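Putative transcription regulator (Lactobacillus plantarum WCFS1, PDB 3COL) probably binds DNA through an N-terminal helix-turn-helix domain of the TetR family and regulates transcription, in an assembly of two subunits. Local coordinates at residues A[160-165]-A[186-191]; A[136-141]-A[154-159]; A[99-104]-A[168-173]; A[97-100]-A[106-109]. One frame throughout, in Å; residues are numbered along the deposited sequence.

In the fold
All four contacts lie in the all-helical part of the chain formed by helices 85-102 to 182-193, and helix 152-171 serves three of them. Interaction 2 packs its beginning against helix 133-143, interaction 1 its middle against helix 182-193, and interaction 3 its end against the end of helix 85-102. Interaction 4 comes first in the chain and closes the short turn from helix 85-102 to helix 106-117; it shares Y99 and S100 with interaction 3, their centres about 7 Å apart. Interaction 2 is nested within the loop closed by interaction 3, about 23 Å away between centres. Interactions 1, 2 and 3 also touch the second subunit, so one helix links the subunit core to the dimer interface.

Interaction 1 (A[160-165]-A[186-191]); sequences FSTIHT and FQMIWD
T162 and I189 run alongside each other, their side chains pointing opposite ways, where two nearly antiparallel helical segments face, their axes 10.3 Å apart and their directions 163° from one another. The methyl CG2 of T162 lies against the flank of the isoleucine, 3.7 Å from I189 CG1, and T162 CB sits 3.9 Å from I189 CD1. That terminal methyl is also met by the next residue, I163, whose CG1 stands 4.0 Å from I189 CD1, the two side chains nearly perpendicular. From the preceding residue, M188, chi1 (159°, CG anti to the backbone N) and an extended chi2 carry SE to 4.1 Å from T162 CG2, and chi3 turns the terminal methyl aside. An alanine in place of I189 would lack CG1, CG2 and CD1, and would probably leave a gap facing T162, I163 and V159. The pair, helix 152-171 and helix 182-193, is consistent with the two C-terminal helices that in TetR-family proteins form a four-helix bundle with a partner subunit. Here S161, in the conformer described, is hydrogen-bonded to S161 of the second subunit, and M188 packs on H155 of that subunit. The polar branch of T162 is occupied within its own helix: OG1, beside the backbone N (chi1 -58°), is hydrogen-bonded to V158 O. Behind the first shell, I163 rests on V96 and S100 of helix 85-102, while I189 CG2 packs on V159 CG2 at 3.8 Å.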
loop_
_atom_site.group_PDB
_atom_site.type_symbol
_atom_site.label_atom_id
_atom_site.label_comp_id
_atom_site.label_asym_id
_atom_site.label_seq_id
_atom_site.Cartn_x
_atom_site.Cartn_y
_atom_site.Cartn_z
ATOM N N PHE A 160 -6.580 -3.176 4.552
ATOM C CA PHE A 160 -5.717 -2.049 4.827
ATOM C C PHE A 160 -5.470 -1.157 3.640
ATOM O O PHE A 160 -5.459 0.084 3.779
ATOM C CB PHE A 160 -4.411 -2.517 5.505
ATOM C CG PHE A 160 -4.602 -2.750 6.970
ATOM C CD1 PHE A 160 -4.206 -1.796 7.889
ATOM C CD2 PHE A 160 -5.270 -3.899 7.428
ATOM C CE1 PHE A 160 -4.423 -2.004 9.243
ATOM C CE2 PHE A 160 -5.495 -4.102 8.754
ATOM C CZ PHE A 160 -5.086 -3.154 9.674
ATOM N N SER A 161 -5.273 -1.765 2.467
ATOM C CA SER A 161 -4.973 -0.975 1.253
ATOM C C SER A 161 -6.133 -0.090 0.814
ATOM O O SER A 161 -5.931 1.074 0.482
ATOM C CB SER A 161 -4.510 -1.867 0.110
ATOM O OG SER A 161 -4.449 -1.135 -1.096
ATOM N N THR A 162 -7.342 -0.640 0.854
ATOM C CA THR A 162 -8.584 0.092 0.501
ATOM C C THR A 162 -8.839 1.258 1.476
ATOM O O THR A 162 -9.128 2.355 1.036
ATOM C CB THR A 162 -9.823 -0.840 0.487
ATOM O OG1 THR A 162 -9.590 -1.898 -0.457
ATOM C CG2 THR A 162 -11.129 -0.100 0.100
ATOM N N ILE A 163 -8.729 0.992 2.782
ATOM C CA ILE A 163 -8.876 2.038 3.773
ATOM C C ILE A 163 -7.764 3.071 3.660
ATOM O O ILE A 163 -8.004 4.268 3.792
ATOM C CB ILE A 163 -8.995 1.438 5.198
ATOM C CG1 ILE A 163 -10.352 0.711 5.323
ATOM C CG2 ILE A 163 -8.786 2.514 6.261
ATOM C CD1 ILE A 163 -10.479 -0.209 6.585
ATOM N N HIS A 164 -6.537 2.622 3.410
ATOM C CA HIS A 164 -5.458 3.571 3.301
ATOM C C HIS A 164 -5.659 4.530 2.114
ATOM O O HIS A 164 -5.531 5.721 2.286
ATOM C CB HIS A 164 -4.106 2.858 3.224
ATOM C CG HIS A 164 -2.949 3.788 3.310
ATOM N ND1 HIS A 164 -1.734 3.517 2.732
ATOM C CD2 HIS A 164 -2.821 4.997 3.901
ATOM C CE1 HIS A 164 -0.907 4.526 2.955
ATOM N NE2 HIS A 164 -1.544 5.434 3.658
ATOM N N THR A 165 -5.975 3.995 0.931
ATOM C CA THR A 165 -6.229 4.789 -0.278
ATOM C C THR A 165 -7.361 5.799 -0.051
ATOM O O THR A 165 -7.248 6.972 -0.401
ATOM C CB THR A 165 -6.544 3.896 -1.495
ATOM O OG1 THR A 165 -5.470 2.961 -1.713
ATOM C CG2 THR A 165 -6.700 4.723 -2.769
ATOM N N PHE A 186 -16.978 -0.587 2.728
ATOM C CA PHE A 186 -17.037 -1.972 3.221
ATOM C C PHE A 186 -17.665 -2.889 2.181
ATOM O O PHE A 186 -17.350 -4.062 2.148
ATOM C CB PHE A 186 -17.842 -2.083 4.531
ATOM C CG PHE A 186 -17.778 -3.474 5.167
ATOM C CD1 PHE A 186 -16.545 -4.039 5.529
ATOM C CD2 PHE A 186 -18.924 -4.202 5.400
ATOM C CE1 PHE A 186 -16.478 -5.310 6.093
ATOM C CE2 PHE A 186 -18.869 -5.465 5.982
ATOM C CZ PHE A 186 -17.656 -6.022 6.322
ATOM N N GLN A 187 -18.549 -2.377 1.322
ATOM C CA GLN A 187 -19.094 -3.257 0.272
ATOM C C GLN A 187 -17.953 -3.820 -0.642
ATOM O O GLN A 187 -17.903 -5.028 -0.949
ATOM C CB GLN A 187 -20.171 -2.550 -0.537
ATOM C CG GLN A 187 -20.988 -3.500 -1.430
ATOM C CD GLN A 187 -21.833 -2.729 -2.435
ATOM O OE1 GLN A 187 -21.339 -1.809 -3.125
ATOM N NE2 GLN A 187 -23.108 -3.057 -2.494
HETATM N N MSE A 188 -17.026 -2.963 -1.044
HETATM C CA MSE A 188 -15.866 -3.433 -1.835
HETATM C C MSE A 188 -14.985 -4.443 -1.038
HETATM O O MSE A 188 -14.647 -5.516 -1.533
HETATM C CB MSE A 188 -15.024 -2.262 -2.336
HETATM C CG MSE A 188 -13.581 -2.719 -2.701
HETATM SE SE MSE A 188 -12.569 -1.279 -3.525
HETATM C CE MSE A 188 -13.195 -1.349 -5.360
ATOM N N ILE A 189 -14.640 -4.097 0.203
ATOM C CA ILE A 189 -13.761 -4.932 1.042
ATOM C C ILE A 189 -14.384 -6.282 1.368
ATOM O O ILE A 189 -13.724 -7.307 1.268
ATOM C CB ILE A 189 -13.385 -4.193 2.341
ATOM C CG1 ILE A 189 -12.522 -2.948 2.028
ATOM C CG2 ILE A 189 -12.737 -5.151 3.366
ATOM C CD1 ILE A 189 -12.389 -2.010 3.221
ATOM N N TRP A 190 -15.662 -6.269 1.754
ATOM C CA TRP A 190 -16.375 -7.502 2.111
ATOM C C TRP A 190 -16.616 -8.409 0.906
ATOM O O TRP A 190 -16.448 -9.623 1.009
ATOM C CB TRP A 190 -17.718 -7.205 2.864
ATOM C CG TRP A 190 -18.484 -8.471 3.317
ATOM C CD1 TRP A 190 -19.775 -8.819 2.982
ATOM C CD2 TRP A 190 -17.997 -9.546 4.162
ATOM N NE1 TRP A 190 -20.107 -10.013 3.564
ATOM C CE2 TRP A 190 -19.040 -10.493 4.276
ATOM C CE3 TRP A 190 -16.763 -9.810 4.804
ATOM C CZ2 TRP A 190 -18.908 -11.670 5.036
ATOM C CZ3 TRP A 190 -16.624 -10.974 5.541
ATOM C CH2 TRP A 190 -17.686 -11.900 5.655
ATOM N N ASP A 191 -17.053 -7.843 -0.220
ATOM C CA ASP A 191 -17.097 -8.615 -1.497
ATOM C C ASP A 191 -15.744 -9.281 -1.836
ATOM O O ASP A 191 -15.695 -10.459 -2.248
ATOM C CB ASP A 191 -17.535 -7.741 -2.687
ATOM C CG ASP A 191 -19.004 -7.353 -2.613
ATOM O OD1 ASP A 191 -19.690 -7.876 -1.721
ATOM O OD2 ASP A 191 -19.470 -6.529 -3.436
#

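Interaction 2 (A[136-141]-A[154-159]); sequences NLLTAA and LHMGVV
L138 reaches across to H155 and M156, and the contact between the segments rests on its branch CD1. The apolar component is led by selenium: M156 SE lies 3.8 Å from L138 CD1, and M156 CG is 4.1 Å from the same methyl. The selenomethionine lies roughly square to the leucine; its chi1 (-74°) and chi2 (-59°) set SE beside L138 CD1, and chi3 directs the terminal CE. M156 is deposited in two conformers, so this detail holds for the one described. A second, looser apolar touch joins L138 CD1 to H155 CB at 4.3 Å, using the aliphatic stem of the histidine and not its ring.

The polar interactions stay within each helix or go elsewhere. A140 N bonds to N136 O at 3.0 Å and V158 N to L154 O at 3.1 Å, continuing the helical ladders, while the buried ring of H155 has a weak hydrogen bond from NE2 to M193 O.

Helix 133-143 thus packs against the beginning of helix 152-171 in the all-helical body of a TetR-type regulator. Around this leucine-centred contact, I147 of the intervening loop, V152 at the start of helix 152-171, and M193 of helix 182-193 also touch L138. M156 leans on Y92 of helix 85-102, and L154 packs on T165 of the second subunit, which places this junction beside the dimer interface.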
loop_
_atom_site.group_PDB
_atom_site.type_symbol
_atom_site.label_atom_id
_atom_site.label_comp_id
_atom_site.label_asym_id
_atom_site.label_seq_id
_atom_site.Cartn_x
_atom_site.Cartn_y
_atom_site.Cartn_z
ATOM N N ASN A 136 -6.234 -15.220 13.884
ATOM C CA ASN A 136 -7.101 -16.319 14.306
ATOM C C ASN A 136 -8.526 -16.177 13.821
ATOM O O ASN A 136 -9.164 -17.166 13.415
ATOM C CB ASN A 136 -7.071 -16.487 15.841
ATOM C CG ASN A 136 -5.755 -17.085 16.340
ATOM O OD1 ASN A 136 -4.797 -17.224 15.578
ATOM N ND2 ASN A 136 -5.713 -17.458 17.617
ATOM N N LEU A 137 -9.022 -14.947 13.842
ATOM C CA LEU A 137 -10.380 -14.670 13.361
ATOM C C LEU A 137 -10.470 -14.994 11.864
ATOM O O LEU A 137 -11.428 -15.599 11.420
ATOM C CB LEU A 137 -10.747 -13.201 13.598
ATOM C CG LEU A 137 -12.033 -12.590 13.008
ATOM C CD1 LEU A 137 -13.260 -13.448 13.374
ATOM C CD2 LEU A 137 -12.182 -11.113 13.505
ATOM N N LEU A 138 -9.464 -14.555 11.103
ATOM C CA LEU A 138 -9.484 -14.734 9.656
ATOM C C LEU A 138 -9.340 -16.209 9.289
ATOM O O LEU A 138 -10.099 -16.723 8.477
ATOM C CB LEU A 138 -8.453 -13.820 8.956
ATOM C CG LEU A 138 -8.755 -12.325 9.142
ATOM C CD1 LEU A 138 -7.764 -11.474 8.414
ATOM C CD2 LEU A 138 -10.128 -11.990 8.619
ATOM N N THR A 139 -8.419 -16.918 9.930
ATOM C CA THR A 139 -8.283 -18.367 9.665
ATOM C C THR A 139 -9.548 -19.158 10.006
ATOM O O THR A 139 -9.968 -20.068 9.250
ATOM C CB THR A 139 -7.002 -18.998 10.324
ATOM O OG1 THR A 139 -7.105 -18.941 11.751
ATOM C CG2 THR A 139 -5.788 -18.226 9.933
ATOM N N ALA A 140 -10.179 -18.799 11.123
ATOM C CA ALA A 140 -11.452 -19.417 11.502
ATOM C C ALA A 140 -12.531 -19.158 10.447
ATOM O O ALA A 140 -13.258 -20.062 10.067
ATOM C CB ALA A 140 -11.901 -18.929 12.879
ATOM N N ALA A 141 -12.562 -17.930 9.918
ATOM C CA ALA A 141 -13.490 -17.571 8.849
ATOM C C ALA A 141 -13.170 -18.339 7.552
ATOM O O ALA A 141 -14.077 -18.731 6.805
ATOM C CB ALA A 141 -13.468 -16.026 8.620
ATOM N N LEU A 154 -3.615 -11.639 2.097
ATOM C CA LEU A 154 -4.439 -11.054 1.030
ATOM C C LEU A 154 -5.725 -10.399 1.542
ATOM O O LEU A 154 -6.120 -9.332 1.070
ATOM C CB LEU A 154 -4.795 -12.068 -0.062
ATOM C CG LEU A 154 -3.750 -12.620 -1.041
ATOM C CD1 LEU A 154 -4.334 -12.856 -2.463
ATOM C CD2 LEU A 154 -2.595 -11.785 -1.132
ATOM N N HIS A 155 -6.372 -11.059 2.493
ATOM C CA HIS A 155 -7.497 -10.509 3.241
ATOM C C HIS A 155 -7.137 -9.245 4.034
ATOM O O HIS A 155 -7.833 -8.220 3.922
ATOM C CB HIS A 155 -8.061 -11.577 4.170
ATOM C CG HIS A 155 -8.854 -12.627 3.449
ATOM N ND1 HIS A 155 -8.433 -13.943 3.325
ATOM C CD2 HIS A 155 -10.035 -12.550 2.804
ATOM C CE1 HIS A 155 -9.332 -14.629 2.631
ATOM N NE2 HIS A 155 -10.316 -13.800 2.314
HETATM N N MSE A 156 -6.066 -9.336 4.834
HETATM C CA MSE A 156 -5.473 -8.173 5.524
HETATM C C MSE A 156 -5.172 -7.038 4.550
HETATM O O MSE A 156 -5.498 -5.881 4.796
HETATM C CB MSE A 156 -4.170 -8.583 6.221
HETATM C CG MSE A 156 -4.378 -9.417 7.479
HETATM SE SE MSE A 156 -5.456 -8.419 8.763
HETATM C CE MSE A 156 -4.116 -7.116 9.367
ATOM N N GLY A 157 -4.546 -7.399 3.440
ATOM C CA GLY A 157 -4.110 -6.453 2.391
ATOM C C GLY A 157 -5.251 -5.650 1.790
ATOM O O GLY A 157 -5.138 -4.422 1.649
ATOM N N VAL A 158 -6.352 -6.313 1.442
ATOM C CA VAL A 158 -7.506 -5.620 0.885
ATOM C C VAL A 158 -8.160 -4.638 1.887
ATOM O O VAL A 158 -8.543 -3.518 1.502
ATOM C CB VAL A 158 -8.555 -6.596 0.230
ATOM C CG1 VAL A 158 -9.256 -7.495 1.271
ATOM C CG2 VAL A 158 -9.614 -5.785 -0.487
ATOM N N VAL A 159 -8.270 -5.058 3.155
ATOM C CA VAL A 159 -8.738 -4.219 4.236
ATOM C C VAL A 159 -7.866 -2.977 4.368
ATOM O O VAL A 159 -8.352 -1.841 4.344
ATOM C CB VAL A 159 -8.735 -4.999 5.578
ATOM C CG1 VAL A 159 -9.063 -4.037 6.819
ATOM C CG2 VAL A 159 -9.735 -6.107 5.518
#

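Interaction 3 (A[99-104]-A[168-173]); sequences YSLANP and TNISKG
I170 is met by L101 where helix 152-171 draws to its end beside the end of helix 85-102. Its CG1 lies beside the backbone N (chi1 -70°) and the chain then extends, carrying CD1 to within 3.7 Å of L101 CD2, with one side chain set across the other. One residue further, S171 brings its hydroxyl to the proline ring, with S171 OG 3.7 Å from P104 CB. The same OG is 2.8 Å from a water, which donates a hydrogen bond to P104 O at 2.6 Å and so bridges helix end to turn. S171 OG also makes a weak hydrogen bond to T167 O. Beyond the helix end, G173, with positive phi, closes a Schellman motif through bonds back into the last turn, G173 N lying 3.2 Å from I170 O.

Across the contact, P104 follows a helix end held by N103, whose ND2 bonds to Y99 O at 2.8 Å with an N-H...O angle of 173°; N103 N also bonds to that oxygen, so two donors grip it. Close by, S100 OG is hydrogen-bonded to T167 OG1.

The apolar part of the contact is thus a meeting of two methyls, L101 CD2 and I170 CD1, near the surface. Its polar part runs through the single water that links P104 O to S171 OG, so the polar joining of the two segments is solvent-mediated.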
loop_
_atom_site.group_PDB
_atom_site.type_symbol
_atom_site.label_atom_id
_atom_site.label_comp_id
_atom_site.label_asym_id
_atom_site.label_seq_id
_atom_site.Cartn_x
_atom_site.Cartn_y
_atom_site.Cartn_z
ATOM N N TYR A 99 -10.478 4.330 12.768
ATOM C CA TYR A 99 -9.105 4.613 13.211
ATOM C C TYR A 99 -8.306 5.381 12.167
ATOM O O TYR A 99 -7.685 6.392 12.471
ATOM C CB TYR A 99 -8.318 3.353 13.608
ATOM C CG TYR A 99 -6.883 3.736 13.877
ATOM C CD1 TYR A 99 -6.543 4.446 15.041
ATOM C CD2 TYR A 99 -5.881 3.490 12.941
ATOM C CE1 TYR A 99 -5.255 4.840 15.271
ATOM C CE2 TYR A 99 -4.581 3.895 13.167
ATOM C CZ TYR A 99 -4.279 4.564 14.330
ATOM O OH TYR A 99 -2.986 4.981 14.575
ATOM N N SER A 100 -8.317 4.878 10.934
ATOM C CA SER A 100 -7.564 5.494 9.871
ATOM C C SER A 100 -8.022 6.925 9.546
ATOM O O SER A 100 -7.194 7.806 9.359
ATOM C CB SER A 100 -7.568 4.600 8.618
ATOM O OG SER A 100 -6.737 5.157 7.589
ATOM N N LEU A 101 -9.324 7.166 9.435
ATOM C CA LEU A 101 -9.795 8.510 9.107
ATOM C C LEU A 101 -9.485 9.519 10.191
ATOM O O LEU A 101 -9.332 10.715 9.905
ATOM C CB LEU A 101 -11.306 8.513 8.836
ATOM C CG LEU A 101 -11.787 7.695 7.646
ATOM C CD1 LEU A 101 -13.301 7.666 7.566
ATOM C CD2 LEU A 101 -11.244 8.337 6.394
ATOM N N ALA A 102 -9.408 9.031 11.426
ATOM C CA ALA A 102 -9.170 9.882 12.612
ATOM C C ALA A 102 -7.679 10.140 12.806
ATOM O O ALA A 102 -7.314 11.106 13.468
ATOM C CB ALA A 102 -9.763 9.235 13.855
ATOM N N ASN A 103 -6.853 9.243 12.228
ATOM C CA ASN A 103 -5.373 9.275 12.191
ATOM C C ASN A 103 -4.835 9.107 10.760
ATOM O O ASN A 103 -4.248 8.095 10.420
ATOM C CB ASN A 103 -4.793 8.164 13.072
ATOM C CG ASN A 103 -5.355 8.204 14.484
ATOM O OD1 ASN A 103 -4.775 8.827 15.390
ATOM N ND2 ASN A 103 -6.513 7.581 14.672
ATOM N N PRO A 104 -5.005 10.139 9.931
ATOM C CA PRO A 104 -4.788 10.083 8.473
ATOM C C PRO A 104 -3.376 9.761 7.992
ATOM O O PRO A 104 -3.223 9.465 6.808
ATOM C CB PRO A 104 -5.207 11.467 7.980
ATOM C CG PRO A 104 -5.966 12.111 9.142
ATOM C CD PRO A 104 -5.441 11.471 10.399
ATOM N N THR A 168 -6.020 8.673 2.257
ATOM C CA THR A 168 -5.151 9.625 1.586
ATOM C C THR A 168 -5.928 10.392 0.507
ATOM O O THR A 168 -5.652 11.561 0.275
ATOM C CB THR A 168 -3.869 8.933 1.008
ATOM O OG1 THR A 168 -4.258 7.973 0.046
ATOM C CG2 THR A 168 -3.094 8.188 2.078
ATOM N N ASN A 169 -6.919 9.759 -0.125
ATOM C CA ASN A 169 -7.791 10.496 -1.062
ATOM C C ASN A 169 -8.449 11.682 -0.357
ATOM O O ASN A 169 -8.549 12.796 -0.916
ATOM C CB ASN A 169 -8.906 9.603 -1.643
ATOM C CG ASN A 169 -8.450 8.694 -2.783
ATOM O OD1 ASN A 169 -7.404 8.886 -3.384
ATOM N ND2 ASN A 169 -9.275 7.664 -3.079
ATOM N N ILE A 170 -8.896 11.453 0.880
ATOM C CA ILE A 170 -9.524 12.528 1.660
ATOM C C ILE A 170 -8.498 13.617 2.038
ATOM O O ILE A 170 -8.806 14.805 1.958
ATOM C CB ILE A 170 -10.340 11.965 2.874
ATOM C CG1 ILE A 170 -11.600 11.221 2.366
ATOM C CG2 ILE A 170 -10.752 13.090 3.901
ATOM C CD1 ILE A 170 -12.143 10.194 3.351
ATOM N N SER A 171 -7.279 13.224 2.418
ATOM C CA SER A 171 -6.223 14.209 2.736
ATOM C C SER A 171 -5.790 15.035 1.537
ATOM O O SER A 171 -5.332 16.169 1.696
ATOM C CB SER A 171 -4.968 13.513 3.334
ATOM O OG SER A 171 -5.347 12.772 4.470
ATOM N N LYS A 172 -5.893 14.441 0.348
ATOM C CA LYS A 172 -5.502 15.088 -0.913
ATOM C C LYS A 172 -6.596 15.984 -1.508
ATOM O O LYS A 172 -6.423 16.571 -2.581
ATOM C CB LYS A 172 -5.103 14.019 -1.926
ATOM C CG LYS A 172 -3.598 13.687 -1.811
ATOM C CD LYS A 172 -3.315 12.203 -1.807
ATOM C CE LYS A 172 -3.379 11.571 -3.185
ATOM N NZ LYS A 172 -2.425 10.369 -3.197
ATOM N N GLY A 173 -7.716 16.071 -0.811
ATOM C CA GLY A 173 -8.838 16.865 -1.255
ATOM C C GLY A 173 -9.561 16.271 -2.437
ATOM O O GLY A 173 -10.212 16.995 -3.157
HETATM O O HOH W 1 -3.378 10.806 4.614
#

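Interaction 4 (A[97-100]-A[106-109]); sequences YDYS and SLTI
The tight turn between helix 85-102 and helix 106-117 is closed by Y99 and S100 on one side and S106 and L107 on the other. Y99 has CG anti to the backbone N (chi1 173°), which carries the ring out so that its hydroxyl end meets S106 OG in the ring plane. Y99 OH donates to S106 OG over a very short 2.5 Å, while S106 CB sits 3.6 Å from Y99 CE2, so the serine lies alongside the edge of the ring. Further along that edge, near the ring plane, L107 CD1 is 4.2 Å from Y99 CE2. A phenylalanine in place of Y99 would keep the ring but lose the hydroxyl, and would probably leave S106 OG without its tyrosine donor. At this sharp kink between two consecutive helices of the all-helical body, the two hydroxyls also meet E65 of helix 54-67 and, weakly, R68 just after it: S106 OG is hydrogen-bonded to E65 OE1, and Y99 OH has a weak hydrogen bond with R68 NH1. These polar groups thus join the turn to the end of helix 54-67.

L107 turns both methyls to S100, with CD2 3.6 Å from S100 OG and CD1 4.0 Å from S100 CB. Besides its bond to T167 OG1, S100 OG is 2.9 Å from a water that accepts from L107 N at 3.1 Å, so the amide in the first turn of helix 106-117 is paired through solvent. L107 also packs on H164 of helix 152-171.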
loop_
_atom_site.group_PDB
_atom_site.type_symbol
_atom_site.label_atom_id
_atom_site.label_comp_id
_atom_site.label_asym_id
_atom_site.label_seq_id
_atom_site.Cartn_x
_atom_site.Cartn_y
_atom_site.Cartn_z
ATOM N N TYR A 97 -11.220 1.329 9.757
ATOM C CA TYR A 97 -11.776 2.455 9.005
ATOM C C TYR A 97 -11.880 3.726 9.834
ATOM O O TYR A 97 -11.332 4.766 9.438
ATOM C CB TYR A 97 -13.142 2.050 8.428
ATOM C CG TYR A 97 -13.882 3.096 7.643
ATOM C CD1 TYR A 97 -13.718 3.210 6.261
ATOM C CD2 TYR A 97 -14.791 3.963 8.289
ATOM C CE1 TYR A 97 -14.436 4.202 5.524
ATOM C CE2 TYR A 97 -15.521 4.940 7.574
ATOM C CZ TYR A 97 -15.333 5.052 6.191
ATOM O OH TYR A 97 -16.031 6.031 5.489
ATOM N N ASP A 98 -12.550 3.648 10.988
ATOM C CA ASP A 98 -12.672 4.824 11.876
ATOM C C ASP A 98 -11.297 5.290 12.324
ATOM O O ASP A 98 -11.012 6.505 12.301
ATOM C CB ASP A 98 -13.492 4.507 13.129
ATOM C CG ASP A 98 -14.974 4.251 12.835
ATOM O OD1 ASP A 98 -15.488 4.677 11.776
ATOM O OD2 ASP A 98 -15.628 3.645 13.713
ATOM N N TYR A 99 -10.478 4.330 12.768
ATOM C CA TYR A 99 -9.105 4.613 13.211
ATOM C C TYR A 99 -8.306 5.381 12.167
ATOM O O TYR A 99 -7.685 6.392 12.471
ATOM C CB TYR A 99 -8.318 3.353 13.608
ATOM C CG TYR A 99 -6.883 3.736 13.877
ATOM C CD1 TYR A 99 -6.543 4.446 15.041
ATOM C CD2 TYR A 99 -5.881 3.490 12.941
ATOM C CE1 TYR A 99 -5.255 4.840 15.271
ATOM C CE2 TYR A 99 -4.581 3.895 13.167
ATOM C CZ TYR A 99 -4.279 4.564 14.330
ATOM O OH TYR A 99 -2.986 4.981 14.575
ATOM N N SER A 100 -8.317 4.878 10.934
ATOM C CA SER A 100 -7.564 5.494 9.871
ATOM C C SER A 100 -8.022 6.925 9.546
ATOM O O SER A 100 -7.194 7.806 9.359
ATOM C CB SER A 100 -7.568 4.600 8.618
ATOM O OG SER A 100 -6.737 5.157 7.589
ATOM N N SER A 106 -1.393 7.521 9.922
ATOM C CA SER A 106 -0.936 6.359 10.682
ATOM C C SER A 106 -0.596 5.181 9.786
ATOM O O SER A 106 0.499 4.617 9.858
ATOM C CB SER A 106 -1.961 5.987 11.765
ATOM O OG SER A 106 -1.377 5.084 12.672
ATOM N N LEU A 107 -1.509 4.844 8.882
ATOM C CA LEU A 107 -1.300 3.724 7.998
ATOM C C LEU A 107 -0.131 3.986 7.073
ATOM O O LEU A 107 0.633 3.082 6.762
ATOM C CB LEU A 107 -2.595 3.421 7.220
ATOM C CG LEU A 107 -3.555 2.395 7.838
ATOM C CD1 LEU A 107 -4.008 2.827 9.155
ATOM C CD2 LEU A 107 -4.791 2.152 6.932
ATOM N N THR A 108 0.034 5.236 6.652
ATOM C CA THR A 108 1.172 5.615 5.814
ATOM C C THR A 108 2.482 5.344 6.556
ATOM O O THR A 108 3.424 4.769 5.974
ATOM C CB THR A 108 1.101 7.113 5.405
ATOM O OG1 THR A 108 -0.071 7.329 4.605
ATOM C CG2 THR A 108 2.364 7.544 4.597
ATOM N N ILE A 109 2.533 5.731 7.837
ATOM C CA ILE A 109 3.749 5.569 8.640
ATOM C C ILE A 109 4.094 4.083 8.787
ATOM O O ILE A 109 5.246 3.698 8.561
ATOM C CB ILE A 109 3.587 6.223 10.034
ATOM C CG1 ILE A 109 3.620 7.765 9.929
ATOM C CG2 ILE A 109 4.665 5.711 11.045
ATOM C CD1 ILE A 109 2.933 8.446 11.103
HETATM O O HOH W 2 -4.214 6.204 8.492
#